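OXA-46 oxacillinase (Pseudomonas aeruginosa, PDB 3IF6) probably hydrolyses beta-lactam antibiotics to substituted beta-amino acids, as a class D serine beta-lactamase involved in antibiotic resistance. Local coordinates at residues P151-G156 with D161-I166; A47-A52 with F174-Y179; F74-T79 with D195-E200. One frame throughout, in Å; residues are numbered along the deposited sequence.

Contact 1. Residues P151-G156 with D161-I166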
loop_
_atom_site.group_PDB
_atom_site.type_symbol
_atom_site.label_atom_id
_atom_site.label_comp_id
_atom_site.label_asym_id
_atom_site.label_seq_id
_atom_site.Cartn_x
_atom_site.Cartn_y
_atom_site.Cartn_z
ATOM N N PRO B 151 0.925 11.418 30.009
ATOM C CA PRO B 151 -0.430 11.213 30.421
ATOM C C PRO B 151 -0.293 11.050 31.874
ATOM O O PRO B 151 0.712 10.563 32.325
ATOM C CB PRO B 151 -0.770 9.891 29.760
ATOM C CG PRO B 151 0.153 9.804 28.654
ATOM C CD PRO B 151 1.391 10.311 29.172
ATOM N N SER B 152 -1.273 11.484 32.613
ATOM C CA SER B 152 -1.183 11.298 34.014
ATOM C C SER B 152 -1.138 9.784 34.276
ATOM O O SER B 152 -0.365 9.328 35.097
ATOM C CB SER B 152 -2.366 11.968 34.683
ATOM O OG SER B 152 -2.910 11.143 35.676
ATOM N N THR B 153 -1.910 8.984 33.577
ATOM C CA THR B 153 -1.761 7.555 33.774
ATOM C C THR B 153 -1.707 6.797 32.458
ATOM O O THR B 153 -2.009 7.344 31.440
ATOM C CB THR B 153 -2.672 6.972 34.891
ATOM O OG1 THR B 153 -2.554 5.553 34.948
ATOM C CG2 THR B 153 -4.088 7.344 34.704
ATOM N N ILE B 154 -1.229 5.565 32.483
ATOM C CA ILE B 154 -1.011 4.799 31.247
ATOM C C ILE B 154 -1.207 3.298 31.428
ATOM O O ILE B 154 -0.920 2.520 30.510
ATOM C CB ILE B 154 0.378 5.105 30.632
ATOM C CG1 ILE B 154 0.219 5.955 29.380
ATOM C CG2 ILE B 154 1.153 3.834 30.314
ATOM C CD1 ILE B 154 1.520 6.238 28.668
ATOM N N LYS B 155 -1.700 2.905 32.607
ATOM C CA LYS B 155 -1.962 1.495 32.923
ATOM C C LYS B 155 -3.165 0.961 32.141
ATOM O O LYS B 155 -3.265 -0.255 31.932
ATOM C CB LYS B 155 -2.196 1.280 34.429
ATOM C CG LYS B 155 -1.046 1.693 35.324
ATOM C CD LYS B 155 -1.454 1.656 36.800
ATOM C CE LYS B 155 -0.820 0.470 37.542
ATOM N NZ LYS B 155 0.619 0.725 37.865
ATOM N N GLY B 156 -4.059 1.868 31.722
ATOM C CA GLY B 156 -5.231 1.524 30.892
ATOM C C GLY B 156 -5.079 1.863 29.408
ATOM O O GLY B 156 -3.959 2.104 28.935
ATOM N N ASP B 161 -9.022 6.590 26.577
ATOM C CA ASP B 161 -9.615 6.856 27.913
ATOM C C ASP B 161 -9.444 8.308 28.410
ATOM O O ASP B 161 -9.931 8.658 29.488
ATOM C CB ASP B 161 -9.087 5.851 28.976
ATOM C CG ASP B 161 -7.626 6.112 29.386
ATOM O OD1 ASP B 161 -7.001 7.068 28.905
ATOM O OD2 ASP B 161 -7.073 5.354 30.186
ATOM N N GLY B 162 -8.726 9.124 27.636
ATOM C CA GLY B 162 -8.561 10.537 27.915
ATOM C C GLY B 162 -7.135 10.888 28.273
ATOM O O GLY B 162 -6.717 12.046 28.150
ATOM N N ASN B 163 -6.361 9.900 28.714
ATOM C CA ASN B 163 -5.012 10.209 29.154
ATOM C C ASN B 163 -4.112 10.759 28.066
ATOM O O ASN B 163 -3.203 11.518 28.347
ATOM C CB ASN B 163 -4.386 9.038 29.880
ATOM C CG ASN B 163 -4.756 9.024 31.344
ATOM O OD1 ASN B 163 -4.189 9.778 32.140
ATOM N ND2 ASN B 163 -5.724 8.194 31.709
ATOM N N LEU B 164 -4.385 10.419 26.813
ATOM C CA LEU B 164 -3.537 10.892 25.728
ATOM C C LEU B 164 -4.385 11.654 24.773
ATOM O O LEU B 164 -5.462 11.212 24.407
ATOM C CB LEU B 164 -2.829 9.734 25.009
ATOM C CG LEU B 164 -1.943 10.132 23.830
ATOM C CD1 LEU B 164 -0.565 10.663 24.316
ATOM C CD2 LEU B 164 -1.796 8.961 22.869
ATOM N N LYS B 165 -3.905 12.823 24.384
ATOM C CA LYS B 165 -4.671 13.695 23.510
ATOM C C LYS B 165 -3.720 14.275 22.510
ATOM O O LYS B 165 -2.545 14.464 22.811
ATOM C CB LYS B 165 -5.409 14.781 24.295
ATOM C CG LYS B 165 -6.438 14.233 25.295
ATOM C CD LYS B 165 -7.782 14.930 25.178
ATOM C CE LYS B 165 -8.032 15.886 26.315
ATOM N NZ LYS B 165 -8.770 15.261 27.451
ATOM N N ILE B 166 -4.227 14.502 21.306
ATOM C CA ILE B 166 -3.430 15.031 20.219
ATOM C C ILE B 166 -4.351 15.903 19.388
ATOM O O ILE B 166 -5.569 15.778 19.484
ATOM C CB ILE B 166 -2.782 13.888 19.347
ATOM C CG1 ILE B 166 -1.685 14.477 18.434
ATOM C CG2 ILE B 166 -3.866 13.048 18.613
ATOM C CD1 ILE B 166 -1.184 13.592 17.297
HETATM O O HOH W 1 -4.407 5.019 31.314
#
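Asn163 lays its carboxamide across the backbone of Thr153, and the two side chains cross at a slant. Its OD1 accepts from Thr153 N at 2.8 Å, with an N-H...O angle of 161°. The bond is fairly straight, but the donor sits above the plane of the carbonyl, 58° out of it. The other end of the amide, ND2, lies 3.5 Å from CG2 of Thr153. Pro151 packs on the backbone side of Asn163: its CB is 3.3 Å from the carbonyl O of Asn163.

Asp161 holds the asparagine from its own segment. Asp161 OD1 accepts from Asn163 N at 2.9 Å, which makes an Asx turn, and from Asn163 ND2 at 3.3 Å. Both donors approach from the same face of the carboxylate. A water bridges the far end, donating to Asp161 OD2 at 2.9 Å and accepting from Gly156 N.

The loop joins helix 122-144 to strand 166-167. Leu164 packs on Leu141 of helix 122-144 and on Phe74, while the carbonyl of Pro151 is bonded by Arg138. With OD1 held by Thr153 and ND2 by Asp161, the amide has little freedom to flip, and the polar network probably fixes the path of this partly buried loop.

Contact 2. Residues A47-A52 with F174-Y179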
loop_
_atom_site.group_PDB
_atom_site.type_symbol
_atom_site.label_atom_id
_atom_site.label_comp_id
_atom_site.label_asym_id
_atom_site.label_seq_id
_atom_site.Cartn_x
_atom_site.Cartn_y
_atom_site.Cartn_z
ATOM N N ALA B 47 -2.564 19.716 4.652
ATOM C CA ALA B 47 -1.226 20.019 4.159
ATOM C C ALA B 47 -1.001 19.497 2.740
ATOM O O ALA B 47 -0.524 18.384 2.553
ATOM C CB ALA B 47 -0.191 19.439 5.102
ATOM N N ASP B 48 -1.250 20.325 1.742
ATOM C CA ASP B 48 -1.063 19.941 0.361
ATOM C C ASP B 48 0.347 20.239 -0.117
ATOM O O ASP B 48 0.782 21.356 -0.141
ATOM C CB ASP B 48 -2.078 20.642 -0.521
ATOM C CG ASP B 48 -1.841 20.385 -1.929
ATOM O OD1 ASP B 48 -0.747 19.936 -2.219
ATOM O OD2 ASP B 48 -2.720 20.597 -2.745
ATOM N N GLU B 49 1.079 19.195 -0.452
ATOM C CA GLU B 49 2.478 19.321 -0.799
ATOM C C GLU B 49 2.953 18.937 -2.202
ATOM O O GLU B 49 4.138 18.796 -2.426
ATOM C CB GLU B 49 3.335 18.736 0.315
ATOM C CG GLU B 49 3.052 19.398 1.617
ATOM C CD GLU B 49 3.772 18.790 2.780
ATOM O OE1 GLU B 49 4.565 17.868 2.599
ATOM O OE2 GLU B 49 3.557 19.259 3.899
ATOM N N ARG B 50 2.033 18.759 -3.132
ATOM C CA ARG B 50 2.392 18.392 -4.489
ATOM C C ARG B 50 3.229 19.433 -5.234
ATOM O O ARG B 50 4.228 19.132 -5.858
ATOM C CB ARG B 50 1.137 18.108 -5.277
ATOM C CG ARG B 50 0.214 17.142 -4.656
ATOM C CD ARG B 50 -1.090 17.138 -5.374
ATOM N NE ARG B 50 -2.040 18.018 -4.737
ATOM C CZ ARG B 50 -3.260 18.253 -5.162
ATOM N NH1 ARG B 50 -3.737 17.683 -6.234
ATOM N NH2 ARG B 50 -3.997 19.065 -4.490
ATOM N N GLN B 51 2.831 20.678 -5.127
ATOM C CA GLN B 51 3.608 21.796 -5.697
ATOM C C GLN B 51 4.899 22.099 -4.886
ATOM O O GLN B 51 5.015 21.749 -3.695
ATOM C CB GLN B 51 2.712 23.049 -5.832
ATOM C CG GLN B 51 1.296 22.769 -6.422
ATOM C CD GLN B 51 0.278 22.190 -5.393
ATOM O OE1 GLN B 51 0.555 22.104 -4.182
ATOM N NE2 GLN B 51 -0.907 21.807 -5.881
ATOM N N ALA B 52 5.870 22.734 -5.545
ATOM C CA ALA B 52 7.143 23.148 -4.910
ATOM C C ALA B 52 6.928 23.895 -3.579
ATOM O O ALA B 52 7.660 23.683 -2.597
ATOM C CB ALA B 52 7.988 23.993 -5.889
ATOM N N PHE B 174 3.009 14.430 12.797
ATOM C CA PHE B 174 3.336 13.005 12.987
ATOM C C PHE B 174 3.304 12.232 11.678
ATOM O O PHE B 174 4.207 11.458 11.399
ATOM C CB PHE B 174 2.412 12.326 14.013
ATOM C CG PHE B 174 2.575 10.822 14.063
ATOM C CD1 PHE B 174 3.642 10.241 14.764
ATOM C CD2 PHE B 174 1.678 9.987 13.380
ATOM C CE1 PHE B 174 3.810 8.845 14.790
ATOM C CE2 PHE B 174 1.832 8.598 13.399
ATOM C CZ PHE B 174 2.903 8.021 14.104
ATOM N N LEU B 175 2.279 12.469 10.871
ATOM C CA LEU B 175 2.071 11.734 9.633
ATOM C C LEU B 175 3.099 12.095 8.607
ATOM O O LEU B 175 3.560 11.214 7.873
ATOM C CB LEU B 175 0.683 11.990 9.053
ATOM C CG LEU B 175 -0.562 11.523 9.783
ATOM C CD1 LEU B 175 -1.760 12.250 9.200
ATOM C CD2 LEU B 175 -0.719 10.015 9.676
ATOM N N ARG B 176 3.430 13.389 8.521
ATOM C CA ARG B 176 4.480 13.861 7.607
ATOM C C ARG B 176 5.858 13.231 7.900
ATOM O O ARG B 176 6.572 12.844 6.975
ATOM C CB ARG B 176 4.553 15.388 7.537
ATOM C CG ARG B 176 5.437 15.869 6.351
ATOM C CD ARG B 176 5.591 17.393 6.260
ATOM N NE ARG B 176 4.312 18.072 6.519
ATOM C CZ ARG B 176 4.070 19.345 6.226
ATOM N NH1 ARG B 176 5.017 20.080 5.626
ATOM N NH2 ARG B 176 2.882 19.875 6.507
ATOM N N LYS B 177 6.204 13.112 9.179
ATOM C CA LYS B 177 7.398 12.363 9.585
ATOM C C LYS B 177 7.335 10.926 9.059
ATOM O O LYS B 177 8.289 10.454 8.453
ATOM C CB LYS B 177 7.581 12.343 11.116
ATOM C CG LYS B 177 7.790 13.711 11.808
ATOM C CD LYS B 177 7.207 13.648 13.209
ATOM C CE LYS B 177 7.816 14.647 14.181
ATOM N NZ LYS B 177 7.612 14.188 15.606
ATOM N N LEU B 178 6.206 10.258 9.284
ATOM C CA LEU B 178 6.003 8.863 8.907
ATOM C C LEU B 178 6.192 8.652 7.412
ATOM O O LEU B 178 6.958 7.777 6.998
ATOM C CB LEU B 178 4.615 8.377 9.352
ATOM C CG LEU B 178 4.185 6.942 9.004
ATOM C CD1 LEU B 178 5.206 5.867 9.421
ATOM C CD2 LEU B 178 2.821 6.633 9.585
ATOM N N TYR B 179 5.508 9.472 6.624
ATOM C CA TYR B 179 5.684 9.527 5.188
ATOM C C TYR B 179 7.146 9.648 4.710
ATOM O O TYR B 179 7.517 9.037 3.698
ATOM C CB TYR B 179 4.906 10.713 4.652
ATOM C CG TYR B 179 5.021 10.903 3.174
ATOM C CD1 TYR B 179 4.299 10.097 2.289
ATOM C CD2 TYR B 179 5.832 11.905 2.640
ATOM C CE1 TYR B 179 4.377 10.278 0.924
ATOM C CE2 TYR B 179 5.925 12.080 1.267
ATOM C CZ TYR B 179 5.192 11.257 0.413
ATOM O OH TYR B 179 5.261 11.430 -0.959
#
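Glu49 and Arg176 form a salt bridge between OE2 and NH1, but its modelled length of 2.4 Å from Glu49 OE2 to Arg176 NH1 is too short. The place of OE2 is doubtful, and the close geometry of the pair is only approximate. As modelled, the carboxylate lies over one face of the guanidinium. The methyl CB of Ala47 packs obliquely on the guanidinium, 3.4 Å from Arg176 NH2. Arg176 reaches this spot with CG anti to its backbone N (chi1 -167°) and a bend at chi3. The backbones stay well apart, 9.1 Å between CA of Ala47 and CA of Arg176, so the side chains span the gap.

The contact ties the end of strand 42-48 to helix 168-179, which lies against the central sheet of the beta-lactamase fold. Ala47 and Glu49 bond through their backbones to strand 229-238. Tyr179, on the same helix, meets Trp223 and Phe232 edge to face. Glu49 OE1 has a second basic partner in Arg180.

The remainder of the 47-52 segment is loosely related to the helix. Asp48 points away from it. Asp48 OD1 accepts from Arg50 N in an Asx turn, and Asp48 OD2 forms a salt bridge with Arg50 NH2 at 2.7 Å. Beyond that turn, Gln51 and Ala52 are exposed and do not touch the helix.

Contact 3. Residues F74-T79 with D195-E200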
loop_
_atom_site.group_PDB
_atom_site.type_symbol
_atom_site.label_atom_id
_atom_site.label_comp_id
_atom_site.label_asym_id
_atom_site.label_seq_id
_atom_site.Cartn_x
_atom_site.Cartn_y
_atom_site.Cartn_z
ATOM N N PHE B 74 -4.566 6.139 16.900
ATOM C CA PHE B 74 -3.347 5.761 17.639
ATOM C C PHE B 74 -2.811 4.369 17.238
ATOM O O PHE B 74 -1.746 3.951 17.717
ATOM C CB PHE B 74 -3.590 5.811 19.156
ATOM C CG PHE B 74 -2.317 5.681 19.990
ATOM C CD1 PHE B 74 -1.436 6.756 20.117
ATOM C CD2 PHE B 74 -2.002 4.488 20.636
ATOM C CE1 PHE B 74 -0.247 6.637 20.862
ATOM C CE2 PHE B 74 -0.814 4.350 21.380
ATOM C CZ PHE B 74 0.061 5.421 21.494
ATOM N N LYS B 75 -3.550 3.656 16.373
ATOM C CA LYS B 75 -3.115 2.332 15.848
ATOM C C LYS B 75 -1.904 2.525 14.956
ATOM O O LYS B 75 -1.039 1.648 14.874
ATOM C CB LYS B 75 -4.227 1.612 15.083
ATOM C CG LYS B 75 -5.324 0.984 15.952
ATOM C CD LYS B 75 -6.406 0.379 15.051
ATOM C CE LYS B 75 -7.348 -0.529 15.813
ATOM N NZ LYS B 75 -8.400 -1.060 14.903
ATOM N N ILE B 76 -1.810 3.691 14.320
ATOM C CA ILE B 76 -0.569 4.049 13.565
ATOM C C ILE B 76 0.725 4.077 14.434
ATOM O O ILE B 76 1.606 3.227 14.254
ATOM C CB ILE B 76 -0.765 5.343 12.749
ATOM C CG1 ILE B 76 -2.018 5.182 11.873
ATOM C CG2 ILE B 76 0.474 5.646 11.922
ATOM C CD1 ILE B 76 -2.567 6.455 11.290
ATOM N N PRO B 77 0.853 5.039 15.380
ATOM C CA PRO B 77 2.056 4.933 16.247
ATOM C C PRO B 77 2.108 3.614 17.052
ATOM O O PRO B 77 3.200 3.018 17.218
ATOM C CB PRO B 77 1.920 6.132 17.203
ATOM C CG PRO B 77 0.446 6.572 17.119
ATOM C CD PRO B 77 0.008 6.216 15.719
ATOM N N HIS B 78 0.949 3.141 17.512
ATOM C CA HIS B 78 0.919 1.949 18.337
ATOM C C HIS B 78 1.559 0.734 17.669
ATOM O O HIS B 78 2.211 -0.058 18.356
ATOM C CB HIS B 78 -0.490 1.590 18.835
ATOM C CG HIS B 78 -0.488 0.951 20.190
ATOM N ND1 HIS B 78 -1.639 0.698 20.904
ATOM C CD2 HIS B 78 0.545 0.568 20.996
ATOM C CE1 HIS B 78 -1.321 0.161 22.074
ATOM N NE2 HIS B 78 -0.002 0.066 22.155
ATOM N N THR B 79 1.375 0.598 16.353
ATOM C CA THR B 79 1.867 -0.560 15.614
ATOM C C THR B 79 3.404 -0.516 15.487
ATOM O O THR B 79 4.093 -1.532 15.680
ATOM C CB THR B 79 1.129 -0.724 14.250
ATOM O OG1 THR B 79 -0.270 -0.879 14.500
ATOM C CG2 THR B 79 1.606 -1.953 13.498
ATOM N N ASP B 195 1.750 0.662 4.861
ATOM C CA ASP B 195 1.075 -0.292 3.998
ATOM C C ASP B 195 -0.259 -0.688 4.603
ATOM O O ASP B 195 -1.284 -0.792 3.927
ATOM C CB ASP B 195 1.934 -1.535 3.715
ATOM C CG ASP B 195 1.519 -2.219 2.410
ATOM O OD1 ASP B 195 2.057 -1.813 1.356
ATOM O OD2 ASP B 195 0.621 -3.097 2.427
ATOM N N LEU B 196 -0.221 -0.877 5.909
ATOM C CA LEU B 196 -1.393 -1.211 6.667
ATOM C C LEU B 196 -2.447 -0.141 6.609
ATOM O O LEU B 196 -3.610 -0.453 6.733
ATOM C CB LEU B 196 -0.986 -1.536 8.099
ATOM C CG LEU B 196 0.029 -2.688 8.165
ATOM C CD1 LEU B 196 0.530 -2.857 9.574
ATOM C CD2 LEU B 196 -0.628 -3.952 7.648
ATOM N N MET B 197 -2.040 1.107 6.369
ATOM C CA MET B 197 -2.945 2.260 6.239
ATOM C C MET B 197 -3.727 2.365 4.956
ATOM O O MET B 197 -4.695 3.154 4.878
ATOM C CB MET B 197 -2.171 3.554 6.428
ATOM C CG MET B 197 -1.712 3.726 7.864
ATOM S SD MET B 197 -0.584 5.084 8.070
ATOM C CE MET B 197 -1.692 6.478 7.652
ATOM N N ILE B 198 -3.339 1.594 3.937
ATOM C CA ILE B 198 -4.015 1.677 2.641
ATOM C C ILE B 198 -5.505 1.350 2.760
ATOM O O ILE B 198 -5.893 0.239 3.153
ATOM C CB ILE B 198 -3.345 0.774 1.553
ATOM C CG1 ILE B 198 -1.898 1.223 1.294
ATOM C CG2 ILE B 198 -4.217 0.740 0.256
ATOM C CD1 ILE B 198 -0.991 0.132 0.875
ATOM N N THR B 199 -6.343 2.318 2.404
ATOM C CA THR B 199 -7.759 2.042 2.342
ATOM C C THR B 199 -8.261 1.992 0.914
ATOM O O THR B 199 -9.339 1.482 0.650
ATOM C CB THR B 199 -8.596 3.063 3.195
ATOM O OG1 THR B 199 -8.649 4.325 2.517
ATOM C CG2 THR B 199 -7.941 3.265 4.511
ATOM N N GLU B 200 -7.500 2.559 -0.006
ATOM C CA GLU B 200 -7.953 2.706 -1.407
ATOM C C GLU B 200 -6.781 3.140 -2.218
ATOM O O GLU B 200 -5.857 3.713 -1.668
ATOM C CB GLU B 200 -9.033 3.764 -1.542
ATOM C CG GLU B 200 -10.029 3.465 -2.642
ATOM C CD GLU B 200 -11.077 4.564 -2.817
ATOM O OE1 GLU B 200 -11.458 5.240 -1.817
ATOM O OE2 GLU B 200 -11.567 4.719 -3.965
#
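Ile76 and Met197 meet at the end of their side chains, crossing at about a right angle. The methyl CE of Met197 lies 3.7 Å from CD1 of Ile76. The sulfur SD is 4.0 Å from the same CD1 and equally far from CG2 of Ile76, so it rests against both branches. Met197 is extended at chi2, and the bend at chi3 (65°) swings CE across to the CD1 end of Ile76. A second, lighter touch lies beside it: Thr79 CG2 is 4.2 Å from Leu196 CD1. The contact across the two segments is wholly apolar.

Thr79 is oriented by its hydroxyl. OG1 donates to Lys75 O at 2.7 Å, and Thr79 N bonds to that same oxygen at 3.0 Å. OG1 also bonds to Tyr125 OH. With the hydroxyl held on the helix side, the methyl is left to face Leu196.

Further out, Phe174 and Leu178 of helix 168-179 pack on Ile76, and Leu178 also touches Met197. Met117 covers Thr79 and Leu196. The backbone of Met197 bonds to Ala209 of strand 206-213, and Thr199 and Glu200 form a classic beta bulge opposite Leu207. Asp195 has a salt bridge to Arg114 and another to a basic side chain of the other subunit.

Lys75 NZ bonds to Ala116 O and to a tartrate, probably from the crystallisation liquor. Lys75, near the start of helix 75-84, is the lysine of the Ser-x-x-Lys motif, whose Ser72 is the predicted acyl-ester nucleophile, as in serine beta-lactamases.

Contact 3 lies nearest the chain centre, with its centre about 16 Å from that of contact 2 and about 20 Å from that of contact 1. Contacts 1 and 2 are about 27 Å apart between centres and do not touch. Along the chain the order is 47-52, 74-79, 151-156, 161-166, 174-179, 195-200, so contacts 2 and 3 interlock. Helix 168-179 links them, since Leu178 CD2 packs 3.5 Å from Ile76 CG2. Contact 1 meets contact 3 where Leu164 CD2 lies 3.4 Å from Phe74 CE1. Contacts 2 and 3 both reach the mixed sheet. Together all three join this sheet, helix 168-179, the loop before strand 166-167 and helix 75-84, which follows the predicted nucleophile Ser72.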